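Local coordinates for protein Bug27 (Bordetella pertussis, PDB 2QPQ) that probably binds a small solute in the periplasm for uptake, as a Venus-flytrap receptor of the Bug family, at residues R61-Y66 and P235-M240; A100-V105 and V182-A187; V105-A110 and L196-V201. All coordinates share one frame; numbering follows the deposited sequence.

Interaction 1 (R61-Y66 and P235-M240); sequences RAPDGY and PGATPM
P63 and T238 bring two irregular loops together with their CA atoms 4.2 Å apart, P63 at the centre of an inverse gamma turn and T238 closing a type I beta turn that starts at P235. P63 packs on the closing half of that beta turn, its CB 3.4 Å from T238 N; the same P63 CB lies 3.8 Å from A237 CB. P235, which opens the turn, lays its ring against the R61 and A62 carbonyls, with P235 CG 3.4 Å from A62 O and almost as near R61 O. The P63 carbonyl points onward along the other loop: its O meets the CA-H of T238 (T238 CA to P63 O 3.5 Å, 156° at the hydrogen) and also touches P239 CD. T238 is held from within its own loop: P235 O accepts from both T238 N and T238 OG1, the hydroxyl bond being 2.6 Å long between OG1 and O. With OG1 beside the backbone N (chi1 -54°), the hydroxyl can reach back to that carbonyl while CG2 turns toward the P63 carbonyl. R61 leads its guanidinium away, to a salt bridge with D11. The pairing thus sets the connection from helix 52-59 to strand 67-72 against the link between strand 227-235 and helix 240-254, for which P239 is the N-cap residue.

Interaction 2 (A100-V105 and V182-A187); sequences AYVPSV and VTASSA
A strand-to-helix junction is pinned here to a neighbouring strand: V182 and T183 end strand 180-183, helix 184-192 starts at once, and S104 and V105 of strand 93-109 run antiparallel alongside. V105 and V182 form a hydrogen-bonded pair, with V105 N to V182 O at 2.8 Å and V182 N to V105 O longer at 3.2 Å. One step on, S104 and T183 face each other as a non-hydrogen-bonded pair. The first helical N-H is then taken by the strand, since A184 N donates to P103 O over 2.8 Å at a nearly straight 169°. Such a junction, with T183 as N-cap, belongs to the alpha/beta architecture of type II periplasmic binding proteins, and the side chain of T183 lies about 4 Å from a bound citrate that probably came from the crystallisation liquor but may mark the ligand cleft. In the first turn of the helix, S186 OG donates in the carbonyl plane to T183 O, which A187 N also uses. Apolar branches fill the flanks. V105 puts CG1 between its backbone N and carbonyl carbon (chi1 59°), which brings this methyl to 3.7 Å from A187 CB. V102 splays its two methyls, CG1 crossing the T183 side chain at a slant and CG2 reaching S185 N at 3.7 Å. The ring of P103 touches A184, CG to CB 3.8 Å. S104 points its hydroxyl elsewhere, where OG bonds Q142.

Interaction 3 (V105-A110 and L196-V201); sequences VFVVPA and LQALAV
F106 stands opposite two residues, L199 and A200, in a beta bulge: L199 N donates to F106 O over 2.7 Å, while F106 N donates to A200 O at 2.9 Å. L199 has the near-helical psi of -35° expected at the first position of a classic bulge. Bulging leaves a cost, for A200 N is buried without a partner. Beyond it the pairing is regular, as V108 and Q197 exchange two bonds, V108 N to Q197 O at 2.8 Å and Q197 N to V108 O at 2.9 Å. Side chains follow the backbone. V108 sends CG1 to L199 CD1 at 3.8 Å, the two side chains crossing at about a right angle, and lays CG2 against the extended Q197, 3.7 Å from its CB and near its NE2. On the face of V105, V107 and A198, the V105 CG2 methyl presses unusually close to A198 CB, at 3.5 Å. That methyl is anti to the V105 backbone N, which aims it across the strand gap at A198 and the A200 carbonyl. L196 turns outward but still touches V108 O with CD2. Helix 184-192 packs on V105, V107 and A198, and helix 165-173 on P109 and L196, whereas helix 117-123 meets F106, L199 and A200, so strands 93-109 and 196-201 lie between helices.

Interactions 2 and 3 sit side by side on strand 93-109 and share V105, with centres about 12 Å apart. One uses strand 180-183 and the other strand 196-201, which helix 184-192 joins, so the two partners flank the same long strand within one mixed sheet. A187 and V182 also pack against V107. Interaction 1 stands apart, its centre about 31 Å from that of interaction 2 and about 42 Å from that of interaction 3, and joins loops at the other end of the molecule. Its segments bracket the rest along the chain, while the pairs of interactions 2 and 3 alternate. Strand 93-109 also pairs with strand 227-235, which leads into interaction 1, consistent with chain crossovers between the two lobes of a Venus flytrap.

Interaction 1 (R61-Y66 and P235-M240)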
loop_
_atom_site.group_PDB
_atom_site.type_symbol
_atom_site.label_atom_id
_atom_site.label_comp_id
_atom_site.label_asym_id
_atom_site.label_seq_id
_atom_site.Cartn_x
_atom_site.Cartn_y
_atom_site.Cartn_z
ATOM N N ARG A 61 -15.759 8.125 -15.749
ATOM C CA ARG A 61 -16.876 7.196 -15.961
ATOM C C ARG A 61 -18.140 7.641 -15.223
ATOM O O ARG A 61 -18.062 8.449 -14.273
ATOM C CB ARG A 61 -16.508 5.778 -15.471
ATOM C CG ARG A 61 -15.414 5.085 -16.279
ATOM C CD ARG A 61 -15.930 4.516 -17.636
ATOM N NE ARG A 61 -14.832 3.815 -18.324
ATOM C CZ ARG A 61 -14.462 2.544 -18.104
ATOM N NH1 ARG A 61 -15.117 1.768 -17.245
ATOM N NH2 ARG A 61 -13.442 2.025 -18.806
ATOM N N ALA A 62 -19.286 7.103 -15.672
ATOM C CA ALA A 62 -20.576 7.371 -15.072
ATOM C C ALA A 62 -20.537 6.964 -13.595
ATOM O O ALA A 62 -19.882 5.989 -13.232
ATOM C CB ALA A 62 -21.703 6.602 -15.805
ATOM N N PRO A 63 -21.223 7.725 -12.740
ATOM C CA PRO A 63 -21.296 7.400 -11.304
ATOM C C PRO A 63 -22.412 6.400 -10.987
ATOM O O PRO A 63 -23.330 6.691 -10.184
ATOM C CB PRO A 63 -21.585 8.755 -10.675
ATOM C CG PRO A 63 -22.497 9.442 -11.759
ATOM C CD PRO A 63 -21.964 8.979 -13.089
ATOM N N ASP A 64 -22.363 5.243 -11.644
ATOM C CA ASP A 64 -23.491 4.286 -11.615
ATOM C C ASP A 64 -23.114 2.976 -10.933
ATOM O O ASP A 64 -23.948 2.056 -10.764
ATOM C CB ASP A 64 -24.025 4.035 -13.019
ATOM C CG ASP A 64 -22.944 3.613 -14.001
ATOM O OD1 ASP A 64 -21.780 3.336 -13.619
ATOM O OD2 ASP A 64 -23.269 3.542 -15.190
ATOM N N GLY A 65 -21.867 2.911 -10.475
ATOM C CA GLY A 65 -21.416 1.698 -9.833
ATOM C C GLY A 65 -20.773 0.632 -10.709
ATOM O O GLY A 65 -20.308 -0.386 -10.197
ATOM N N TYR A 66 -20.720 0.857 -12.014
ATOM C CA TYR A 66 -20.205 -0.160 -12.930
ATOM C C TYR A 66 -18.712 0.006 -13.218
ATOM O O TYR A 66 -18.113 -0.818 -13.885
ATOM C CB TYR A 66 -21.007 -0.156 -14.240
ATOM C CG TYR A 66 -22.378 -0.717 -14.020
ATOM C CD1 TYR A 66 -22.571 -2.088 -13.920
ATOM C CD2 TYR A 66 -23.476 0.127 -13.878
ATOM C CE1 TYR A 66 -23.841 -2.613 -13.684
ATOM C CE2 TYR A 66 -24.733 -0.372 -13.672
ATOM C CZ TYR A 66 -24.913 -1.749 -13.559
ATOM O OH TYR A 66 -26.190 -2.232 -13.347
ATOM N N PRO A 235 -16.582 6.705 -9.080
ATOM C CA PRO A 235 -16.624 8.129 -9.357
ATOM C C PRO A 235 -17.300 8.889 -8.187
ATOM O O PRO A 235 -18.267 8.387 -7.588
ATOM C CB PRO A 235 -17.435 8.212 -10.654
ATOM C CG PRO A 235 -17.177 6.819 -11.343
ATOM C CD PRO A 235 -17.211 5.900 -10.153
ATOM N N GLY A 236 -16.774 10.090 -7.908
ATOM C CA GLY A 236 -17.209 10.964 -6.833
ATOM C C GLY A 236 -18.701 11.189 -6.683
ATOM O O GLY A 236 -19.176 11.286 -5.560
ATOM N N ALA A 237 -19.457 11.225 -7.785
ATOM C CA ALA A 237 -20.915 11.481 -7.712
ATOM C C ALA A 237 -21.764 10.221 -7.473
ATOM O O ALA A 237 -22.996 10.293 -7.447
ATOM C CB ALA A 237 -21.398 12.187 -9.007
ATOM N N THR A 238 -21.132 9.065 -7.306
ATOM C CA THR A 238 -21.888 7.809 -7.181
ATOM C C THR A 238 -22.716 7.877 -5.915
ATOM O O THR A 238 -22.175 8.073 -4.849
ATOM C CB THR A 238 -20.945 6.575 -7.079
ATOM O OG1 THR A 238 -20.039 6.607 -8.196
ATOM C CG2 THR A 238 -21.775 5.306 -7.153
ATOM N N PRO A 239 -24.044 7.730 -6.028
ATOM C CA PRO A 239 -24.875 7.854 -4.809
ATOM C C PRO A 239 -24.467 6.849 -3.718
ATOM O O PRO A 239 -23.947 5.767 -4.005
ATOM C CB PRO A 239 -26.272 7.533 -5.301
ATOM C CG PRO A 239 -26.221 7.915 -6.788
ATOM C CD PRO A 239 -24.847 7.466 -7.237
ATOM N N MET A 240 -24.691 7.228 -2.475
ATOM C CA MET A 240 -24.398 6.357 -1.372
ATOM C C MET A 240 -25.121 5.038 -1.497
ATOM O O MET A 240 -24.543 4.005 -1.146
ATOM C CB MET A 240 -24.733 7.051 -0.035
ATOM C CG MET A 240 -24.326 6.241 1.226
ATOM S SD MET A 240 -22.560 5.803 1.293
ATOM C CE MET A 240 -21.830 7.333 1.853
#

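Interaction 2 (A100-V105 and V182-A187)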
loop_
_atom_site.group_PDB
_atom_site.type_symbol
_atom_site.label_atom_id
_atom_site.label_comp_id
_atom_site.label_asym_id
_atom_site.label_seq_id
_atom_site.Cartn_x
_atom_site.Cartn_y
_atom_site.Cartn_z
ATOM N N ALA A 100 -8.176 -4.602 3.060
ATOM C CA ALA A 100 -6.955 -5.157 3.639
ATOM C C ALA A 100 -5.912 -4.104 3.902
ATOM O O ALA A 100 -5.716 -3.157 3.095
ATOM C CB ALA A 100 -6.340 -6.197 2.710
ATOM N N TYR A 101 -5.183 -4.317 4.982
ATOM C CA TYR A 101 -3.968 -3.553 5.241
ATOM C C TYR A 101 -2.787 -4.478 5.030
ATOM O O TYR A 101 -2.914 -5.705 5.156
ATOM C CB TYR A 101 -3.944 -3.070 6.672
ATOM C CG TYR A 101 -4.924 -1.967 6.996
ATOM C CD1 TYR A 101 -4.595 -0.627 6.776
ATOM C CD2 TYR A 101 -6.167 -2.263 7.580
ATOM C CE1 TYR A 101 -5.497 0.392 7.106
ATOM C CE2 TYR A 101 -7.074 -1.265 7.912
ATOM C CZ TYR A 101 -6.735 0.061 7.672
ATOM O OH TYR A 101 -7.636 1.049 7.997
ATOM N N VAL A 102 -1.639 -3.903 4.697
ATOM C CA VAL A 102 -0.387 -4.639 4.857
ATOM C C VAL A 102 0.670 -3.682 5.381
ATOM O O VAL A 102 0.933 -2.622 4.768
ATOM C CB VAL A 102 0.078 -5.430 3.582
ATOM C CG1 VAL A 102 0.714 -4.496 2.525
ATOM C CG2 VAL A 102 1.122 -6.503 3.966
ATOM N N PRO A 103 1.321 -4.059 6.489
ATOM C CA PRO A 103 2.419 -3.193 6.888
ATOM C C PRO A 103 3.617 -3.313 5.924
ATOM O O PRO A 103 3.753 -4.308 5.187
ATOM C CB PRO A 103 2.767 -3.705 8.288
ATOM C CG PRO A 103 2.386 -5.162 8.257
ATOM C CD PRO A 103 1.172 -5.241 7.389
ATOM N N SER A 104 4.461 -2.287 5.905
ATOM C CA SER A 104 5.820 -2.448 5.371
ATOM C C SER A 104 6.779 -3.006 6.411
ATOM O O SER A 104 6.516 -2.972 7.618
ATOM C CB SER A 104 6.359 -1.144 4.768
ATOM O OG SER A 104 5.485 -0.707 3.721
ATOM N N VAL A 105 7.896 -3.532 5.926
ATOM C CA VAL A 105 8.902 -4.080 6.802
ATOM C C VAL A 105 10.276 -3.633 6.365
ATOM O O VAL A 105 10.565 -3.579 5.166
ATOM C CB VAL A 105 8.774 -5.614 6.863
ATOM C CG1 VAL A 105 8.941 -6.204 5.450
ATOM C CG2 VAL A 105 9.719 -6.204 7.923
ATOM N N VAL A 182 9.871 -2.985 2.132
ATOM C CA VAL A 182 8.973 -3.614 1.186
ATOM C C VAL A 182 7.695 -3.993 1.946
ATOM O O VAL A 182 7.623 -3.854 3.167
ATOM C CB VAL A 182 9.644 -4.838 0.447
ATOM C CG1 VAL A 182 10.914 -4.382 -0.322
ATOM C CG2 VAL A 182 10.011 -5.944 1.427
ATOM N N THR A 183 6.690 -4.479 1.244
ATOM C CA THR A 183 5.496 -4.914 1.941
ATOM C C THR A 183 5.831 -6.175 2.722
ATOM O O THR A 183 6.609 -7.035 2.240
ATOM C CB THR A 183 4.368 -5.249 0.961
ATOM O OG1 THR A 183 4.793 -6.320 0.124
ATOM C CG2 THR A 183 3.956 -4.022 0.118
ATOM N N ALA A 184 5.246 -6.286 3.913
ATOM C CA ALA A 184 5.290 -7.525 4.692
ATOM C C ALA A 184 4.938 -8.795 3.894
ATOM O O ALA A 184 5.611 -9.818 3.998
ATOM C CB ALA A 184 4.421 -7.395 5.949
ATOM N N SER A 185 3.905 -8.724 3.079
ATOM C CA SER A 185 3.457 -9.856 2.262
ATOM C C SER A 185 4.531 -10.398 1.292
ATOM O O SER A 185 4.702 -11.627 1.189
ATOM C CB SER A 185 2.204 -9.451 1.487
ATOM O OG SER A 185 2.457 -8.195 0.867
ATOM N N SER A 186 5.234 -9.495 0.588
ATOM C CA SER A 186 6.386 -9.890 -0.248
ATOM C C SER A 186 7.526 -10.533 0.547
ATOM O O SER A 186 8.141 -11.499 0.082
ATOM C CB SER A 186 6.932 -8.725 -1.105
ATOM O OG SER A 186 7.453 -7.637 -0.337
ATOM N N ALA A 187 7.787 -10.009 1.739
ATOM C CA ALA A 187 9.006 -10.347 2.493
ATOM C C ALA A 187 8.839 -11.583 3.366
ATOM O O ALA A 187 9.823 -12.293 3.648
ATOM C CB ALA A 187 9.384 -9.201 3.363
#

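Interaction 3 (V105-A110 and L196-V201)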
loop_
_atom_site.group_PDB
_atom_site.type_symbol
_atom_site.label_atom_id
_atom_site.label_comp_id
_atom_site.label_asym_id
_atom_site.label_seq_id
_atom_site.Cartn_x
_atom_site.Cartn_y
_atom_site.Cartn_z
ATOM N N VAL A 105 7.896 -3.532 5.926
ATOM C CA VAL A 105 8.902 -4.080 6.802
ATOM C C VAL A 105 10.276 -3.633 6.365
ATOM O O VAL A 105 10.565 -3.579 5.166
ATOM C CB VAL A 105 8.774 -5.614 6.863
ATOM C CG1 VAL A 105 8.941 -6.204 5.450
ATOM C CG2 VAL A 105 9.719 -6.204 7.923
ATOM N N PHE A 106 11.091 -3.227 7.344
ATOM C CA PHE A 106 12.500 -2.961 7.114
ATOM C C PHE A 106 13.242 -4.292 7.176
ATOM O O PHE A 106 13.289 -4.904 8.233
ATOM C CB PHE A 106 13.039 -2.000 8.176
ATOM C CG PHE A 106 12.569 -0.580 8.011
ATOM C CD1 PHE A 106 11.235 -0.261 8.187
ATOM C CD2 PHE A 106 13.464 0.430 7.661
ATOM C CE1 PHE A 106 10.776 1.046 8.042
ATOM C CE2 PHE A 106 13.035 1.746 7.532
ATOM C CZ PHE A 106 11.682 2.059 7.721
ATOM N N VAL A 107 13.776 -4.740 6.040
ATOM C CA VAL A 107 14.481 -6.029 5.950
ATOM C C VAL A 107 15.957 -5.846 5.548
ATOM O O VAL A 107 16.348 -4.916 4.789
ATOM C CB VAL A 107 13.745 -7.067 5.018
ATOM C CG1 VAL A 107 12.373 -7.381 5.569
ATOM C CG2 VAL A 107 13.567 -6.534 3.551
ATOM N N VAL A 108 16.765 -6.740 6.090
ATOM C CA VAL A 108 18.205 -6.770 5.836
ATOM C C VAL A 108 18.589 -8.216 5.464
ATOM O O VAL A 108 17.858 -9.155 5.790
ATOM C CB VAL A 108 19.065 -6.217 7.065
ATOM C CG1 VAL A 108 18.765 -4.757 7.343
ATOM C CG2 VAL A 108 18.914 -7.103 8.379
ATOM N N PRO A 109 19.706 -8.388 4.737
ATOM C CA PRO A 109 20.181 -9.716 4.386
ATOM C C PRO A 109 20.464 -10.542 5.634
ATOM O O PRO A 109 20.821 -9.985 6.691
ATOM C CB PRO A 109 21.521 -9.432 3.696
ATOM C CG PRO A 109 21.507 -8.043 3.316
ATOM C CD PRO A 109 20.594 -7.334 4.225
ATOM N N ALA A 110 20.294 -11.847 5.506
ATOM C CA ALA A 110 20.846 -12.818 6.473
ATOM C C ALA A 110 22.292 -12.446 6.762
ATOM O O ALA A 110 23.075 -12.161 5.840
ATOM C CB ALA A 110 20.767 -14.240 5.914
ATOM N N LEU A 196 16.201 -13.426 5.017
ATOM C CA LEU A 196 16.190 -12.019 5.419
ATOM C C LEU A 196 15.887 -11.949 6.898
ATOM O O LEU A 196 15.224 -12.827 7.444
ATOM C CB LEU A 196 15.065 -11.238 4.712
ATOM C CG LEU A 196 15.191 -11.160 3.179
ATOM C CD1 LEU A 196 13.918 -10.642 2.586
ATOM C CD2 LEU A 196 16.378 -10.251 2.757
ATOM N N GLN A 197 16.286 -10.836 7.488
ATOM C CA GLN A 197 15.945 -10.486 8.837
ATOM C C GLN A 197 15.122 -9.199 8.816
ATOM O O GLN A 197 15.443 -8.286 8.072
ATOM C CB GLN A 197 17.256 -10.245 9.510
ATOM C CG GLN A 197 17.259 -9.885 10.945
ATOM C CD GLN A 197 18.699 -9.869 11.414
ATOM O OE1 GLN A 197 19.377 -10.917 11.361
ATOM N NE2 GLN A 197 19.207 -8.675 11.802
ATOM N N ALA A 198 14.066 -9.150 9.622
ATOM C CA ALA A 198 13.215 -7.983 9.731
ATOM C C ALA A 198 13.548 -7.123 10.955
ATOM O O ALA A 198 13.545 -7.610 12.089
ATOM C CB ALA A 198 11.742 -8.405 9.736
ATOM N N LEU A 199 13.839 -5.846 10.718
ATOM C CA LEU A 199 14.158 -4.916 11.787
ATOM C C LEU A 199 12.929 -4.278 12.470
ATOM O O LEU A 199 12.927 -4.008 13.686
ATOM C CB LEU A 199 15.117 -3.857 11.247
ATOM C CG LEU A 199 16.491 -4.349 10.778
ATOM C CD1 LEU A 199 17.386 -3.141 10.454
ATOM C CD2 LEU A 199 17.136 -5.269 11.829
ATOM N N ALA A 200 11.889 -4.025 11.682
ATOM C CA ALA A 200 10.665 -3.384 12.164
ATOM C C ALA A 200 9.572 -3.580 11.154
ATOM O O ALA A 200 9.856 -3.820 9.955
ATOM C CB ALA A 200 10.885 -1.887 12.380
ATOM N N VAL A 201 8.333 -3.488 11.645
ATOM C CA VAL A 201 7.142 -3.290 10.830
ATOM C C VAL A 201 6.615 -1.875 11.026
ATOM O O VAL A 201 6.780 -1.308 12.112
ATOM C CB VAL A 201 6.043 -4.345 11.099
ATOM C CG1 VAL A 201 6.592 -5.740 10.828
ATOM C CG2 VAL A 201 5.490 -4.262 12.524
#